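Local atomic coordinates of uric acid oxidase (Arthrobacter globiformis, PDB entry 1VAY), a protein that catalyses the oxidation of uric acid by molecular oxygen to 5-hydroxyisourate, which is processed further to (S)-allantoin. Residues 150-155 / 166-171; 170-175 / 210-215. All coordinates share one frame; numbering follows the deposited sequence.

Contact 1: 150-155 / 166-171; sequences GSEFHG and ETTDRI. With AZA (8-azaxanthine), chain I.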
# COMPACT_ATOMS: atom_id res chain seq x y z
N GLY A 150 13.67 -18.42 -22.97
CA GLY A 150 14.99 -18.72 -22.43
C GLY A 150 14.86 -19.09 -20.97
O GLY A 150 15.71 -18.73 -20.15
N SER A 151 13.78 -19.79 -20.65
CA SER A 151 13.50 -20.24 -19.29
C SER A 151 12.75 -21.56 -19.36
O SER A 151 11.76 -21.69 -20.10
CB SER A 151 12.65 -19.21 -18.53
OG SER A 151 12.33 -19.66 -17.21
N GLU A 152 13.24 -22.54 -18.60
CA GLU A 152 12.64 -23.86 -18.55
C GLU A 152 12.51 -24.31 -17.10
O GLU A 152 13.12 -23.73 -16.21
CB GLU A 152 13.52 -24.87 -19.29
CG GLU A 152 13.82 -24.55 -20.74
CD GLU A 152 14.65 -25.64 -21.42
OE1 GLU A 152 14.32 -26.83 -21.26
OE2 GLU A 152 15.64 -25.30 -22.11
N PHE A 153 11.69 -25.34 -16.89
CA PHE A 153 11.51 -25.95 -15.57
C PHE A 153 10.95 -27.35 -15.75
O PHE A 153 9.75 -27.53 -16.00
CB PHE A 153 10.56 -25.15 -14.67
CG PHE A 153 10.57 -25.63 -13.23
CD1 PHE A 153 11.76 -25.65 -12.50
CD2 PHE A 153 9.40 -26.08 -12.62
CE1 PHE A 153 11.78 -26.12 -11.18
CE2 PHE A 153 9.41 -26.55 -11.30
CZ PHE A 153 10.60 -26.57 -10.57
N HIS A 154 11.82 -28.33 -15.60
CA HIS A 154 11.44 -29.73 -15.75
C HIS A 154 12.38 -30.62 -14.95
O HIS A 154 13.42 -30.17 -14.47
CB HIS A 154 11.47 -30.11 -17.24
CG HIS A 154 12.70 -29.67 -17.96
ND1 HIS A 154 13.92 -30.30 -17.80
CD2 HIS A 154 12.91 -28.66 -18.84
CE1 HIS A 154 14.83 -29.69 -18.56
NE2 HIS A 154 14.24 -28.70 -19.20
N GLY A 155 12.00 -31.88 -14.80
CA GLY A 155 12.83 -32.81 -14.06
C GLY A 155 12.59 -32.82 -12.57
O GLY A 155 13.32 -33.47 -11.83
N GLU A 166 5.81 -30.22 -16.93
CA GLU A 166 7.15 -29.81 -17.32
C GLU A 166 7.03 -28.84 -18.49
O GLU A 166 6.09 -28.93 -19.28
CB GLU A 166 7.98 -31.01 -17.77
CG GLU A 166 8.23 -32.05 -16.70
CD GLU A 166 9.28 -33.06 -17.13
OE1 GLU A 166 8.98 -33.93 -17.96
OE2 GLU A 166 10.42 -32.97 -16.63
N THR A 167 7.98 -27.92 -18.60
CA THR A 167 7.95 -26.96 -19.69
C THR A 167 9.37 -26.58 -20.10
O THR A 167 10.28 -26.56 -19.27
CB THR A 167 7.19 -25.68 -19.29
OG1 THR A 167 7.12 -24.79 -20.40
CG2 THR A 167 7.88 -24.98 -18.15
N THR A 168 9.56 -26.29 -21.39
CA THR A 168 10.87 -25.89 -21.89
C THR A 168 10.80 -24.47 -22.44
O THR A 168 11.76 -24.00 -23.05
CB THR A 168 11.38 -26.81 -23.01
OG1 THR A 168 10.53 -26.68 -24.16
CG2 THR A 168 11.42 -28.27 -22.55
N ASP A 169 9.67 -23.80 -22.24
CA ASP A 169 9.51 -22.43 -22.72
C ASP A 169 8.47 -21.75 -21.84
O ASP A 169 7.28 -22.08 -21.90
CB ASP A 169 9.05 -22.44 -24.19
CG ASP A 169 9.27 -21.09 -24.89
OD1 ASP A 169 9.36 -20.04 -24.21
OD2 ASP A 169 9.35 -21.07 -26.14
N ARG A 170 8.93 -20.81 -21.03
CA ARG A 170 8.03 -20.10 -20.13
C ARG A 170 8.59 -18.72 -19.81
O ARG A 170 9.75 -18.42 -20.10
CB ARG A 170 7.87 -20.88 -18.82
CG ARG A 170 9.14 -20.85 -17.97
CD ARG A 170 8.92 -21.36 -16.57
NE ARG A 170 10.13 -21.20 -15.77
CZ ARG A 170 10.24 -21.52 -14.48
NH1 ARG A 170 9.20 -22.03 -13.82
NH2 ARG A 170 11.38 -21.32 -13.85
N ILE A 171 7.75 -17.88 -19.21
CA ILE A 171 8.18 -16.54 -18.80
C ILE A 171 8.79 -16.64 -17.42
O ILE A 171 8.33 -17.41 -16.58
CB ILE A 171 6.98 -15.54 -18.74
CG1 ILE A 171 6.64 -15.03 -20.14
CG2 ILE A 171 7.31 -14.38 -17.82
CD1 ILE A 171 5.57 -13.96 -20.17
N1 AZA I . 11.70 -23.13 -9.27
C2 AZA I . 11.40 -22.72 -10.54
O2 AZA I . 12.23 -22.18 -11.24
N3 AZA I . 10.15 -22.91 -11.03
C4 AZA I . 9.23 -23.50 -10.27
C5 AZA I . 9.51 -23.92 -8.99
C6 AZA I . 10.83 -23.74 -8.40
O6 AZA I . 11.20 -24.07 -7.27
N7 AZA I . 8.40 -24.46 -8.49
N8 AZA I . 7.51 -24.35 -9.50
N9 AZA I . 7.98 -23.76 -10.60
O HOH W 1 13.54 -21.14 -15.43

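Contact 2: 170-175 / 210-215; sequences RILATD and LALQQT. With AZA (8-azaxanthine), chain I.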
# COMPACT_ATOMS: atom_id res chain seq x y z
N ARG A 170 8.93 -20.81 -21.03
CA ARG A 170 8.03 -20.10 -20.13
C ARG A 170 8.59 -18.72 -19.81
O ARG A 170 9.75 -18.42 -20.10
CB ARG A 170 7.87 -20.88 -18.82
CG ARG A 170 9.14 -20.85 -17.97
CD ARG A 170 8.92 -21.36 -16.57
NE ARG A 170 10.13 -21.20 -15.77
CZ ARG A 170 10.24 -21.52 -14.48
NH1 ARG A 170 9.20 -22.03 -13.82
NH2 ARG A 170 11.38 -21.32 -13.85
N ILE A 171 7.75 -17.88 -19.21
CA ILE A 171 8.18 -16.54 -18.80
C ILE A 171 8.79 -16.64 -17.42
O ILE A 171 8.33 -17.41 -16.58
CB ILE A 171 6.98 -15.54 -18.74
CG1 ILE A 171 6.64 -15.03 -20.14
CG2 ILE A 171 7.31 -14.38 -17.82
CD1 ILE A 171 5.57 -13.96 -20.17
N LEU A 172 9.86 -15.89 -17.18
CA LEU A 172 10.49 -15.87 -15.86
C LEU A 172 10.56 -14.42 -15.43
O LEU A 172 11.32 -13.63 -15.99
CB LEU A 172 11.90 -16.46 -15.91
CG LEU A 172 12.60 -16.50 -14.54
CD1 LEU A 172 11.82 -17.42 -13.61
CD2 LEU A 172 14.04 -16.98 -14.68
N ALA A 173 9.75 -14.07 -14.44
CA ALA A 173 9.70 -12.70 -13.94
C ALA A 173 9.92 -12.68 -12.44
O ALA A 173 9.41 -13.54 -11.72
CB ALA A 173 8.35 -12.08 -14.28
N THR A 174 10.64 -11.68 -11.96
CA THR A 174 10.92 -11.57 -10.53
C THR A 174 11.24 -10.13 -10.13
O THR A 174 11.39 -9.25 -10.98
CB THR A 174 12.13 -12.48 -10.15
OG1 THR A 174 12.32 -12.47 -8.73
CG2 THR A 174 13.41 -11.99 -10.83
N ASP A 175 11.31 -9.89 -8.83
CA ASP A 175 11.68 -8.58 -8.33
C ASP A 175 13.07 -8.83 -7.77
O ASP A 175 13.24 -9.67 -6.89
CB ASP A 175 10.76 -8.13 -7.19
CG ASP A 175 9.32 -7.91 -7.64
OD1 ASP A 175 9.09 -7.52 -8.81
OD2 ASP A 175 8.42 -8.12 -6.81
N LEU A 210 17.16 -22.86 -16.17
CA LEU A 210 16.55 -24.18 -16.01
C LEU A 210 15.75 -24.16 -14.70
O LEU A 210 15.01 -25.09 -14.39
CB LEU A 210 17.62 -25.28 -15.95
CG LEU A 210 18.38 -25.55 -17.26
CD1 LEU A 210 19.31 -26.75 -17.09
CD2 LEU A 210 17.38 -25.83 -18.37
N ALA A 211 15.92 -23.07 -13.95
CA ALA A 211 15.22 -22.86 -12.69
C ALA A 211 15.60 -21.51 -12.08
O ALA A 211 16.73 -21.04 -12.25
CB ALA A 211 15.55 -23.99 -11.72
N LEU A 212 14.67 -20.88 -11.38
CA LEU A 212 14.95 -19.59 -10.77
C LEU A 212 16.17 -19.76 -9.85
O LEU A 212 16.97 -18.83 -9.69
CB LEU A 212 13.75 -19.08 -9.97
CG LEU A 212 13.54 -17.55 -9.94
CD1 LEU A 212 12.51 -17.21 -8.88
CD2 LEU A 212 14.84 -16.84 -9.64
N GLN A 213 16.29 -20.94 -9.25
CA GLN A 213 17.41 -21.25 -8.38
C GLN A 213 18.73 -21.12 -9.15
O GLN A 213 19.66 -20.46 -8.69
CB GLN A 213 17.28 -22.68 -7.82
CG GLN A 213 16.27 -22.85 -6.68
CD GLN A 213 14.84 -23.08 -7.17
OE1 GLN A 213 14.45 -22.57 -8.21
NE2 GLN A 213 14.06 -23.84 -6.40
N GLN A 214 18.81 -21.73 -10.33
CA GLN A 214 20.01 -21.67 -11.16
C GLN A 214 20.35 -20.23 -11.55
O GLN A 214 21.49 -19.78 -11.42
CB GLN A 214 19.81 -22.53 -12.42
CG GLN A 214 20.89 -22.37 -13.49
CD GLN A 214 20.45 -22.93 -14.85
OE1 GLN A 214 20.35 -24.15 -15.03
NE2 GLN A 214 20.19 -22.05 -15.80
N THR A 215 19.34 -19.51 -12.04
CA THR A 215 19.51 -18.11 -12.44
C THR A 215 20.08 -17.28 -11.29
O THR A 215 21.03 -16.53 -11.47
CB THR A 215 18.15 -17.49 -12.86
OG1 THR A 215 17.68 -18.11 -14.06
CG2 THR A 215 18.30 -15.99 -13.11
N1 AZA I . 11.70 -23.13 -9.27
C2 AZA I . 11.40 -22.72 -10.54
O2 AZA I . 12.23 -22.18 -11.24
N3 AZA I . 10.15 -22.91 -11.03
C4 AZA I . 9.23 -23.50 -10.27
C5 AZA I . 9.51 -23.92 -8.99
C6 AZA I . 10.83 -23.74 -8.40
O6 AZA I . 11.20 -24.07 -7.27
N7 AZA I . 8.40 -24.46 -8.49
N8 AZA I . 7.51 -24.35 -9.50
N9 AZA I . 7.98 -23.76 -10.60

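Contact 1: 150-155 / 166-171
F153 and R170, two urate-binding residues, meet in one wall of the uricase pocket, in the loop between strands 133-147 and 172-182, whose two segments form one antiparallel bridge and further hydrogen bonds. The bridge is a hydrogen-bonded pair of F153 with T167: F153 N gives a nearly straight bond (175°) to T167 O at 3.0 Å, and T167 N returns one to F153 O. With CG anti to the backbone N (chi1 -170°), the F153 ring swings away from segment 166-171 and stacks against 8-azaxanthine, whose N3 sits over the ring centre, 3.3 Å above its plane. CB of the same residue covers one face of the R170 guanidinium, 3.5 Å from NH1. S151 holds that group at its edge: R170 NE donates in plane to S151 OG over 3.0 Å at 166°. A water beside them accepts from R170 NH2, donates to E152 O and also bonds S151 OG. Farther out, H154 NE2 bonds E152 OE1 at 2.8 Å, while E152 OE2 is taken by H208. E166 OE2 uses its anti lone pair to receive G155 N at 2.7 Å. H154 O is bound by N51 of the second subunit, so this part of the loop lies at the subunit interface. Gripped at NE, bridged by water at NH2 and covered by F153 CB, the guanidinium is probably restrained from rotating, consistent with S151 acting as a second-shell residue that positions a ligand-binding arginine beside the stacked F153 ring.

Contact 2: 170-175 / 210-215
With CG between its backbone N and carbonyl carbon (chi1 70°) and the chain extended to NE, R170 extends toward the start of helix 212-226, bringing NH2 within 4.1 Å of L212 N. These two nitrogens do not bond each other; both donate to O2 of 8-azaxanthine, R170 NH2 at 2.9 Å and L212 N at 2.8 Å, the latter nearly straight (172°). One residue on, the bend of Q213 at chi2 (86°) turns its amide to 8-azaxanthine, where Q213 OE1 accepts from the ligand's N1 over 3.0 Å and NE2 donates to its O6. Next to the ligand site, strand and helix meet through apolar groups. L172 CD1 lies 4.1 Å from L212 CG, and L172 CD2 packs 3.9 Å from T215 OG1, a hydroxyl already bonded to S209 OG. F204 of helix 189-206 also packs on L172 and T215. Were R170 an alanine, O2 of the ligand would probably lose one of its two N-H donors described here, and S151 OG its NE partner. Because O2 meets both a guanidinium and the N-H at a helix N-terminus, these would be likely to favour negative charge on that oxygen.

In the fold
Contacts 1 and 2 follow one another along the chain, with centres 9 Å apart, and share R170 and I171: the loop segment 166-171 runs straight into strand 172-182. Helix 189-206 then intervenes before 210-215 comes back alongside 170-175 at the start of helix 212-226. The two also touch directly, S151 OG lying 3.5 Å from L172 CB. Contact 1 is a surface feature and contact 2 is buried between helix and antiparallel sheet; the centre of contact 1 lies about 28 Å, and that of contact 2 about 19 Å, from the centre of the chain. Both face 8-azaxanthine, and T57 N of the second subunit also bonds the ligand, so the pocket is assembled across a subunit interface.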